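Local coordinates for mandelate racemase/muconate lactonizing protein (Thermobispora bispora, PDB 3VC5) that probably catalyses the magnesium-dependent dehydration of D-glucarate to 5-dehydro-4-deoxy-D-glucarate, acting as a glucarate dehydratase of the enolase superfamily, at residues G68-D73 with F131-V136; R101-V106 with K125-V130; I208-G213 with L236-N241; L260-D265 with P283-M288. One frame throughout, in Å; residues are numbered along the deposited sequence.

Contact 1. Residues G68-D73 with F131-V136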
# COMPACT_ATOMS: atom_id res chain seq x y z
N GLY A 68 13.61 9.17 14.96
CA GLY A 68 12.53 9.79 14.15
C GLY A 68 12.61 11.29 14.32
O GLY A 68 13.27 11.79 15.23
N GLU A 69 11.95 12.01 13.43
CA GLU A 69 12.01 13.47 13.41
C GLU A 69 10.66 14.00 12.95
O GLU A 69 10.10 13.51 11.97
CB GLU A 69 13.15 13.96 12.52
CG GLU A 69 13.18 15.49 12.38
CD GLU A 69 14.24 15.99 11.40
OE1 GLU A 69 15.22 15.27 11.08
OE2 GLU A 69 14.06 17.14 10.93
N THR A 70 10.13 14.99 13.67
CA THR A 70 8.81 15.51 13.35
C THR A 70 8.77 17.00 13.70
O THR A 70 9.81 17.61 14.02
CB THR A 70 7.72 14.70 14.06
OG1 THR A 70 6.43 15.14 13.63
CG2 THR A 70 7.84 14.80 15.59
N TYR A 71 7.59 17.61 13.61
CA TYR A 71 7.41 19.06 13.83
C TYR A 71 7.69 19.41 15.28
O TYR A 71 7.57 18.54 16.17
CB TYR A 71 5.95 19.43 13.54
CG TYR A 71 5.56 18.94 12.18
CD1 TYR A 71 6.08 19.52 11.02
CD2 TYR A 71 4.65 17.89 12.04
CE1 TYR A 71 5.74 19.03 9.76
CE2 TYR A 71 4.28 17.43 10.78
CZ TYR A 71 4.81 18.01 9.65
OH TYR A 71 4.43 17.54 8.43
N GLY A 72 8.07 20.68 15.51
CA GLY A 72 8.36 21.17 16.87
C GLY A 72 7.29 22.06 17.50
O GLY A 72 7.44 22.47 18.66
N ASP A 73 6.19 22.32 16.77
CA ASP A 73 5.10 23.17 17.29
C ASP A 73 4.62 22.60 18.63
O ASP A 73 4.48 21.39 18.79
CB ASP A 73 3.91 23.22 16.33
CG ASP A 73 4.19 24.01 15.05
OD1 ASP A 73 5.19 24.75 14.96
OD2 ASP A 73 3.38 23.92 14.12
N PHE A 131 2.13 9.65 14.87
CA PHE A 131 2.65 8.31 14.64
C PHE A 131 3.97 8.29 13.86
O PHE A 131 4.83 7.48 14.13
CB PHE A 131 1.60 7.53 13.88
CG PHE A 131 2.04 6.14 13.44
CD1 PHE A 131 2.19 5.09 14.38
CD2 PHE A 131 2.23 5.87 12.08
CE1 PHE A 131 2.55 3.82 13.96
CE2 PHE A 131 2.58 4.57 11.65
CZ PHE A 131 2.73 3.55 12.60
N ALA A 132 4.10 9.14 12.83
CA ALA A 132 5.20 9.02 11.93
C ALA A 132 6.55 9.10 12.62
O ALA A 132 7.47 8.41 12.20
CB ALA A 132 5.13 10.06 10.82
N ALA A 133 6.71 9.96 13.64
CA ALA A 133 8.03 10.02 14.32
C ALA A 133 8.42 8.65 14.91
O ALA A 133 9.59 8.20 14.85
CB ALA A 133 8.01 11.07 15.43
N PHE A 134 7.43 7.96 15.47
CA PHE A 134 7.73 6.66 16.06
C PHE A 134 7.93 5.58 14.99
O PHE A 134 8.77 4.68 15.15
CB PHE A 134 6.59 6.30 17.00
CG PHE A 134 6.33 7.36 18.04
CD1 PHE A 134 7.32 7.72 18.97
CD2 PHE A 134 5.11 8.01 18.11
CE1 PHE A 134 7.07 8.70 19.94
CE2 PHE A 134 4.86 8.99 19.05
CZ PHE A 134 5.84 9.33 19.98
N GLU A 135 7.14 5.63 13.92
CA GLU A 135 7.23 4.59 12.90
C GLU A 135 8.62 4.58 12.25
O GLU A 135 9.21 3.52 12.04
CB GLU A 135 6.14 4.76 11.85
CG GLU A 135 6.09 3.61 10.83
CD GLU A 135 6.51 4.01 9.42
OE1 GLU A 135 7.27 4.98 9.24
OE2 GLU A 135 6.05 3.32 8.46
N VAL A 136 9.11 5.77 11.89
CA VAL A 136 10.45 5.87 11.31
C VAL A 136 11.50 5.29 12.26
O VAL A 136 12.40 4.53 11.82
CB VAL A 136 10.78 7.36 10.91
CG1 VAL A 136 12.27 7.52 10.55
CG2 VAL A 136 9.86 7.78 9.81
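The first torsion of T70, -174°, sets OG1 opposite the backbone N and tucks CG2 between that N and the carbonyl carbon, and it is this methyl that meets the helix. T70 CG2 rests 3.7 Å from A133 CB, with T70 CB close behind at 3.9 Å from the same A133 CB, so a single alanine methyl is covered by one branch of the threonine and its root. The other branch takes no part in the apolar contact: OG1 is hydrogen-bonded to H76, which fixes the rotation of the side chain.

Two residues earlier the backbones themselves meet. G68 CA lies 3.4 Å from A133 O, and the C-H···O contact is almost straight at 168°; with no side chain on the glycine, the helix carbonyl can come right down on the strand. V136, one turn further along the helix, adds its CG1 methyl at 4.3 Å from G68 CA.

Strand 65-71 is an outer strand of the three-stranded antiparallel sheet in the N-terminal domain, the capping domain of the enolase superfamily, and helix 123-146 runs along it in nearly the opposite direction. The axes of the short segments make an angle of 167° and lie 6.4 Å apart. A133 also touches V56 of the neighbouring strand 50-60, which extends the helix seat beyond the edge strand. E69, between the two residues that face the helix, points away from it: its carboxylate pairs with R53 and accepts from the backbone N atoms of L343 and S346, tying this strand to the C-terminal domain.

Contact 2. Residues R101-V106 with K125-V130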
# COMPACT_ATOMS: atom_id res chain seq x y z
N ARG A 101 -2.33 2.77 19.58
CA ARG A 101 -1.98 3.43 20.84
C ARG A 101 -1.86 4.95 20.65
O ARG A 101 -2.35 5.74 21.47
CB ARG A 101 -0.66 2.84 21.39
CG ARG A 101 -0.20 3.37 22.76
CD ARG A 101 -1.09 2.94 23.95
NE ARG A 101 -1.32 1.50 24.06
CZ ARG A 101 -0.53 0.61 24.66
NH1 ARG A 101 0.63 0.98 25.23
NH2 ARG A 101 -0.89 -0.68 24.71
N VAL A 102 -1.22 5.36 19.55
CA VAL A 102 -1.12 6.80 19.25
C VAL A 102 -2.54 7.39 19.07
O VAL A 102 -2.85 8.48 19.58
CB VAL A 102 -0.28 7.04 18.00
CG1 VAL A 102 -0.41 8.49 17.54
CG2 VAL A 102 1.21 6.70 18.26
N ALA A 103 -3.39 6.67 18.32
CA ALA A 103 -4.78 7.13 18.14
C ALA A 103 -5.52 7.28 19.46
O ALA A 103 -6.25 8.25 19.67
CB ALA A 103 -5.54 6.20 17.21
N ASP A 104 -5.31 6.33 20.38
CA ASP A 104 -5.90 6.44 21.72
C ASP A 104 -5.40 7.69 22.46
O ASP A 104 -6.16 8.38 23.16
CB ASP A 104 -5.57 5.19 22.56
CG ASP A 104 -6.28 3.96 22.09
OD1 ASP A 104 -7.31 4.05 21.38
OD2 ASP A 104 -5.83 2.87 22.52
N VAL A 105 -4.11 7.98 22.35
CA VAL A 105 -3.57 9.10 23.09
C VAL A 105 -4.07 10.42 22.51
O VAL A 105 -4.46 11.32 23.25
CB VAL A 105 -2.01 9.07 23.10
CG1 VAL A 105 -1.46 10.36 23.71
CG2 VAL A 105 -1.51 7.87 23.89
N VAL A 106 -4.06 10.53 21.19
CA VAL A 106 -4.50 11.74 20.52
C VAL A 106 -5.96 11.96 20.82
O VAL A 106 -6.39 13.09 21.02
CB VAL A 106 -4.28 11.62 18.99
CG1 VAL A 106 -5.05 12.70 18.21
CG2 VAL A 106 -2.79 11.69 18.67
N LYS A 125 -5.08 13.03 10.08
CA LYS A 125 -3.79 13.65 9.83
C LYS A 125 -3.05 13.90 11.15
O LYS A 125 -1.81 13.82 11.21
CB LYS A 125 -3.98 14.96 9.04
CG LYS A 125 -2.71 15.55 8.43
CD LYS A 125 -3.05 16.79 7.61
CE LYS A 125 -1.91 17.67 7.31
NZ LYS A 125 -2.30 19.12 7.31
N THR A 126 -3.79 14.24 12.21
CA THR A 126 -3.16 14.49 13.51
C THR A 126 -2.51 13.20 14.03
O THR A 126 -1.32 13.18 14.44
CB THR A 126 -4.18 15.01 14.53
OG1 THR A 126 -4.65 16.29 14.06
CG2 THR A 126 -3.54 15.18 15.92
N VAL A 127 -3.27 12.11 13.96
CA VAL A 127 -2.75 10.78 14.38
C VAL A 127 -1.53 10.40 13.52
O VAL A 127 -0.50 9.96 14.04
CB VAL A 127 -3.82 9.71 14.26
CG1 VAL A 127 -3.23 8.29 14.52
CG2 VAL A 127 -4.95 10.02 15.24
N ASP A 128 -1.63 10.62 12.20
CA ASP A 128 -0.56 10.22 11.31
C ASP A 128 0.69 11.06 11.61
O ASP A 128 1.82 10.55 11.53
CB ASP A 128 -0.96 10.47 9.85
CG ASP A 128 -1.88 9.38 9.31
OD1 ASP A 128 -2.04 8.32 9.99
OD2 ASP A 128 -2.36 9.51 8.16
N ARG A 129 0.49 12.36 11.87
CA ARG A 129 1.63 13.23 12.22
C ARG A 129 2.34 12.76 13.50
O ARG A 129 3.59 12.72 13.57
CB ARG A 129 1.20 14.71 12.36
CG ARG A 129 0.87 15.37 11.03
CD ARG A 129 0.04 16.66 11.21
NE ARG A 129 0.40 17.37 12.43
CZ ARG A 129 0.98 18.56 12.48
NH1 ARG A 129 1.23 19.11 13.67
NH2 ARG A 129 1.28 19.22 11.35
N VAL A 130 1.56 12.35 14.49
CA VAL A 130 2.15 11.90 15.75
C VAL A 130 2.81 10.53 15.57
O VAL A 130 3.95 10.30 15.98
CB VAL A 130 1.14 11.92 16.89
CG1 VAL A 130 1.77 11.33 18.17
CG2 VAL A 130 0.66 13.37 17.11
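V102 and V130 cross obliquely, each presenting the methyl opposite its own backbone N: V102 CG1 comes to 3.6 Å from V130 CG1, the closest approach between the two segments. The same V102 methyl also touches the partner backbone, with V102 CG1 3.8 Å from V127 O, one turn before V130.

V106 meets its neighbours differently, because both of its branches are used. With chi1 at 165°, CG1 is turned toward the start of segment 125-130, where V106 CG1 reaches T126 CG2 at 3.7 Å and V127 CG2 at 4.0 Å. Its second methyl goes the other way: V106 CG2 passes V130 CG2 at 4.1 Å, the two side chains running past one another head to tail.

The packing joins helix 95-106 to helix 123-146 within the N-terminal capping domain, away from the annotated sites. At a crossing angle of 121° and an axis separation of 9.3 Å, the segments meet in a short patch of valine and threonine methyls around A103, with no hydrogen bond across it. A103 permits the near approach at the centre of this patch, since V127 CG2 can lie 4.1 Å from A103 CA itself while V127 CG1 touches the alanine methyl.

T126 gives the interface its methyl alone; its hydroxyl is engaged with S122 O and the backbone N of V111. Helix 74-85 closes the patch from another direction, through H76 and Q79 packed on V130.

Contact 3. Residues I208-G213 with L236-N241. With PO4 (phosphate ion), chain B.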
# COMPACT_ATOMS: atom_id res chain seq x y z
N ILE A 208 14.56 22.42 -10.51
CA ILE A 208 14.43 23.70 -9.80
C ILE A 208 12.98 23.97 -9.44
O ILE A 208 12.10 23.79 -10.29
CB ILE A 208 14.94 24.85 -10.69
CG1 ILE A 208 16.45 24.69 -10.97
CG2 ILE A 208 14.68 26.18 -10.02
CD1 ILE A 208 16.94 25.68 -12.05
N LYS A 209 12.75 24.42 -8.21
CA LYS A 209 11.44 24.84 -7.75
C LYS A 209 11.54 26.28 -7.27
O LYS A 209 12.49 26.64 -6.59
CB LYS A 209 11.00 23.96 -6.59
CG LYS A 209 9.68 24.33 -5.98
CD LYS A 209 9.35 23.38 -4.85
CE LYS A 209 7.89 23.64 -4.47
NZ LYS A 209 7.42 22.81 -3.40
N LEU A 210 10.55 27.10 -7.61
CA LEU A 210 10.48 28.44 -7.06
C LEU A 210 9.27 28.55 -6.17
O LEU A 210 8.13 28.31 -6.63
CB LEU A 210 10.37 29.48 -8.18
CG LEU A 210 10.21 30.96 -7.76
CD1 LEU A 210 11.34 31.43 -6.82
CD2 LEU A 210 10.10 31.89 -8.97
N LYS A 211 9.51 28.95 -4.92
CA LYS A 211 8.42 29.29 -4.00
C LYS A 211 7.83 30.63 -4.42
O LYS A 211 8.53 31.64 -4.40
CB LYS A 211 8.96 29.43 -2.56
CG LYS A 211 7.89 29.60 -1.51
CD LYS A 211 7.02 28.33 -1.46
CE LYS A 211 7.03 27.68 -0.14
NZ LYS A 211 6.15 26.45 -0.23
N GLY A 212 6.53 30.64 -4.75
CA GLY A 212 5.87 31.89 -5.16
C GLY A 212 4.79 32.36 -4.17
O GLY A 212 4.83 32.03 -2.96
N GLY A 213 3.82 33.13 -4.68
CA GLY A 213 2.76 33.71 -3.85
C GLY A 213 3.29 34.88 -3.02
O GLY A 213 2.69 35.27 -2.02
N LEU A 236 11.37 22.71 -14.24
CA LEU A 236 11.05 23.86 -13.38
C LEU A 236 9.68 23.72 -12.77
O LEU A 236 8.76 23.25 -13.44
CB LEU A 236 11.06 25.16 -14.19
CG LEU A 236 12.35 25.52 -14.92
CD1 LEU A 236 12.19 26.86 -15.63
CD2 LEU A 236 13.52 25.56 -13.96
N ARG A 237 9.53 24.13 -11.51
CA ARG A 237 8.22 24.10 -10.84
C ARG A 237 7.99 25.46 -10.22
O ARG A 237 8.94 26.12 -9.86
CB ARG A 237 8.21 23.07 -9.71
CG ARG A 237 8.66 21.66 -10.12
CD ARG A 237 9.33 20.94 -8.92
NE ARG A 237 9.62 19.58 -9.27
CZ ARG A 237 10.04 18.65 -8.42
NH1 ARG A 237 10.23 17.41 -8.88
NH2 ARG A 237 10.29 18.95 -7.13
N LEU A 238 6.72 25.86 -10.08
CA LEU A 238 6.37 27.11 -9.43
C LEU A 238 5.28 26.80 -8.41
O LEU A 238 4.32 26.10 -8.75
CB LEU A 238 5.86 28.14 -10.45
CG LEU A 238 5.35 29.49 -9.91
CD1 LEU A 238 6.42 30.24 -9.13
CD2 LEU A 238 4.83 30.36 -11.07
N ASP A 239 5.43 27.33 -7.19
CA ASP A 239 4.58 26.94 -6.06
C ASP A 239 4.02 28.17 -5.31
O ASP A 239 4.62 28.63 -4.35
CB ASP A 239 5.40 26.06 -5.10
CG ASP A 239 4.61 25.64 -3.88
OD1 ASP A 239 3.35 25.74 -3.87
OD2 ASP A 239 5.27 25.21 -2.91
N PRO A 240 2.85 28.69 -5.74
CA PRO A 240 2.28 29.85 -5.06
C PRO A 240 1.49 29.56 -3.76
O PRO A 240 0.95 30.49 -3.17
CB PRO A 240 1.36 30.48 -6.12
CG PRO A 240 1.62 29.76 -7.38
CD PRO A 240 2.17 28.42 -7.02
N ASN A 241 1.43 28.30 -3.31
CA ASN A 241 0.69 27.95 -2.10
C ASN A 241 -0.72 28.57 -2.05
O ASN A 241 -1.12 29.14 -1.02
CB ASN A 241 1.47 28.28 -0.82
CG ASN A 241 2.60 27.32 -0.56
OD1 ASN A 241 3.78 27.69 -0.66
ND2 ASN A 241 2.26 26.06 -0.20
P PO4 B . 7.46 26.33 3.50
O1 PO4 B . 7.37 27.80 3.38
O2 PO4 B . 8.90 26.05 3.91
O3 PO4 B . 6.55 25.82 4.53
O4 PO4 B . 7.14 25.76 2.22
O HOH W 1 4.23 30.35 -0.96
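K211 leaves its strand on the face that also carries K209 and D239, and its CB and CG run outward with CG opposite the backbone N. The chain then bends, at chi2 64° and chi3 121°, bringing CD to 3.4 Å from N241 OD1 and leaving CE between N241 OD1 (3.3 Å) and the phosphate. At the tip, NZ donates to N241 OD1 at 2.7 Å, in the amide plane and on a lone pair. K211 NZ also forms a salt bridge with D239 OD2 at 3.1 Å, meeting it from above the carboxylate plane, and donates to O4 of a phosphate ion, probably from the crystallisation liquor, at 2.7 Å.

Strands 208-211 and 236-239 are parallel neighbours in the barrel of the enolase superfamily, joined as a beta-alpha-beta unit through helix 217-230. K211 is the predicted proton acceptor and D239 a magnesium ligand, here without the metal. K209, extended throughout, makes a weak, long salt bridge to D239 OD2 from NZ (3.3 Å); its stronger partner is E264.

On the other face L210 CD2 lies beside L238 CD1. At the end of the strand, D239 OD1 accepts from N241 N in an Asx turn, while one water donates to both G212 O and N241 OD1.

Contact 4. Residues L260-D265 with P283-M288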
# COMPACT_ATOMS: atom_id res chain seq x y z
N LEU A 260 6.95 24.55 -17.44
CA LEU A 260 6.88 23.90 -16.10
C LEU A 260 6.71 22.37 -16.15
O LEU A 260 5.90 21.85 -16.92
CB LEU A 260 5.73 24.50 -15.27
CG LEU A 260 5.81 26.00 -14.92
CD1 LEU A 260 4.54 26.45 -14.22
CD2 LEU A 260 7.06 26.37 -14.09
N GLU A 261 7.47 21.66 -15.32
CA GLU A 261 7.26 20.23 -15.03
C GLU A 261 5.84 20.10 -14.46
O GLU A 261 5.08 19.20 -14.83
CB GLU A 261 8.31 19.74 -14.02
CG GLU A 261 8.19 18.27 -13.63
CD GLU A 261 9.20 17.87 -12.56
OE1 GLU A 261 9.74 18.76 -11.86
OE2 GLU A 261 9.45 16.64 -12.42
N TYR A 262 5.49 21.01 -13.55
CA TYR A 262 4.15 21.10 -12.97
C TYR A 262 3.93 22.45 -12.29
O TYR A 262 4.91 23.15 -11.93
CB TYR A 262 3.81 19.91 -12.04
CG TYR A 262 4.72 19.59 -10.87
CD1 TYR A 262 5.47 18.39 -10.85
CD2 TYR A 262 4.82 20.43 -9.74
CE1 TYR A 262 6.26 18.06 -9.78
CE2 TYR A 262 5.65 20.10 -8.65
CZ TYR A 262 6.35 18.90 -8.69
OH TYR A 262 7.17 18.52 -7.64
N LEU A 263 2.66 22.84 -12.14
CA LEU A 263 2.30 24.07 -11.44
C LEU A 263 1.68 23.62 -10.10
O LEU A 263 0.66 22.94 -10.08
CB LEU A 263 1.30 24.90 -12.29
CG LEU A 263 0.71 26.17 -11.68
CD1 LEU A 263 1.83 27.14 -11.24
CD2 LEU A 263 -0.28 26.87 -12.66
N GLU A 264 2.30 24.00 -9.00
CA GLU A 264 1.97 23.43 -7.69
C GLU A 264 1.07 24.37 -6.91
O GLU A 264 1.43 25.53 -6.67
CB GLU A 264 3.29 23.24 -6.94
CG GLU A 264 3.17 22.54 -5.63
CD GLU A 264 4.55 22.29 -5.03
OE1 GLU A 264 5.47 21.96 -5.80
OE2 GLU A 264 4.70 22.41 -3.82
N ASP A 265 -0.14 23.91 -6.54
CA ASP A 265 -1.05 24.73 -5.72
C ASP A 265 -1.22 26.17 -6.16
O ASP A 265 -1.00 27.10 -5.39
CB ASP A 265 -0.60 24.68 -4.26
CG ASP A 265 -0.89 23.33 -3.65
OD1 ASP A 265 -2.04 22.83 -3.87
OD2 ASP A 265 0.01 22.75 -3.00
N PRO A 283 0.52 19.66 -15.89
CA PRO A 283 -0.14 19.09 -14.70
C PRO A 283 -0.07 20.02 -13.49
O PRO A 283 0.89 20.81 -13.35
CB PRO A 283 0.68 17.84 -14.39
CG PRO A 283 1.58 17.59 -15.58
CD PRO A 283 1.71 18.89 -16.32
N LEU A 284 -1.09 19.96 -12.62
CA LEU A 284 -1.04 20.63 -11.32
C LEU A 284 -0.55 19.61 -10.28
O LEU A 284 -0.74 18.39 -10.44
CB LEU A 284 -2.42 21.11 -10.90
CG LEU A 284 -3.08 22.13 -11.83
CD1 LEU A 284 -4.30 22.77 -11.13
CD2 LEU A 284 -2.09 23.20 -12.30
N ALA A 285 0.09 20.13 -9.23
CA ALA A 285 0.51 19.32 -8.10
C ALA A 285 -0.06 19.92 -6.84
O ALA A 285 -0.45 21.09 -6.81
CB ALA A 285 2.05 19.33 -8.01
N THR A 286 -0.06 19.15 -5.74
CA THR A 286 -0.50 19.74 -4.48
C THR A 286 0.22 19.14 -3.28
O THR A 286 0.59 17.93 -3.29
CB THR A 286 -2.04 19.57 -4.27
OG1 THR A 286 -2.47 20.46 -3.23
CG2 THR A 286 -2.39 18.15 -3.89
N ASN A 287 0.37 19.96 -2.23
CA ASN A 287 0.49 19.45 -0.86
C ASN A 287 -0.44 20.24 0.06
O ASN A 287 -0.14 20.44 1.24
CB ASN A 287 1.93 19.53 -0.34
CG ASN A 287 2.57 20.91 -0.51
OD1 ASN A 287 3.41 21.09 -1.39
ND2 ASN A 287 2.21 21.88 0.34
N MET A 288 -1.60 20.66 -0.49
CA MET A 288 -2.57 21.47 0.26
C MET A 288 -3.98 20.96 0.18
O MET A 288 -4.64 20.96 1.21
CB MET A 288 -2.56 22.96 -0.16
CG MET A 288 -1.20 23.63 0.12
SD MET A 288 -1.14 25.36 -0.45
CE MET A 288 -2.24 26.18 0.71
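D265 grips the partner segment with both carboxylate oxygens. T286 OG1 donates to D265 OD1 across a very short 2.5 Å, and N287 N bonds D265 OD2 at 2.9 Å, nearly straight and on the syn lone pair. The carboxylate is thereby fixed in rotation. T286 OG1 in turn accepts from M288 N at 2.9 Å, an ST turn that holds the loop just after the strand in shape.

Beside this clamp, E264 OE2 and N287 OD1 stand 3.1 Å apart, two acceptors with no bond between them and with carboxylate and amide planes almost perpendicular. Both residues are magnesium ligands, and their convergence in a model lacking the metal here is consistent with a preformed site. K209 forms a salt bridge with E264 OE2, and would be expected to ease the crowding of negative charge there.

Strands 262-264 and 284-286 are parallel neighbours of the barrel, linked through helix 270-277 in a beta-alpha-beta unit, and metal ligands at the C-terminal ends of such strands are the hallmark of the enolase superfamily. Three backbone bonds hold the pair: L263 N to P283 O, A285 N to L263 O, and D265 N to A285 O.

Packing completes both faces of the sheet. A chi1 of 55° swings the Y262 ring under A285, whose CB sits 3.9 Å from the ring centroid, over the face, as a CH-pi contact; the phenol OH binds S336. On the opposite face L263 CB and L284 CD2, 3.8 Å apart, lie side by side, with L284 packed against helix 270-277.

Overall arrangement
Contacts 1 and 2 belong to the N-terminal capping domain, contacts 3 and 4 to the barrel that follows it in the chain. The first two share helix 123-146: its earlier turns pack on helix 95-106 and the next on strand 65-71, with centres about 11 Å apart, and contact 2 falls within the sequence span of contact 1. Contacts 3 and 4, centres about 9 Å apart, follow one another along the chain and lie in one sheet, where strands 236-239 and 262-264 are neighbours, bridged by the R237-E261 salt bridge. About 26 Å separates the centre of contact 1 from those of contacts 3 and 4: apolar packing joins elements of the cap, while the strand ends of contacts 3 and 4 carry the magnesium ligands.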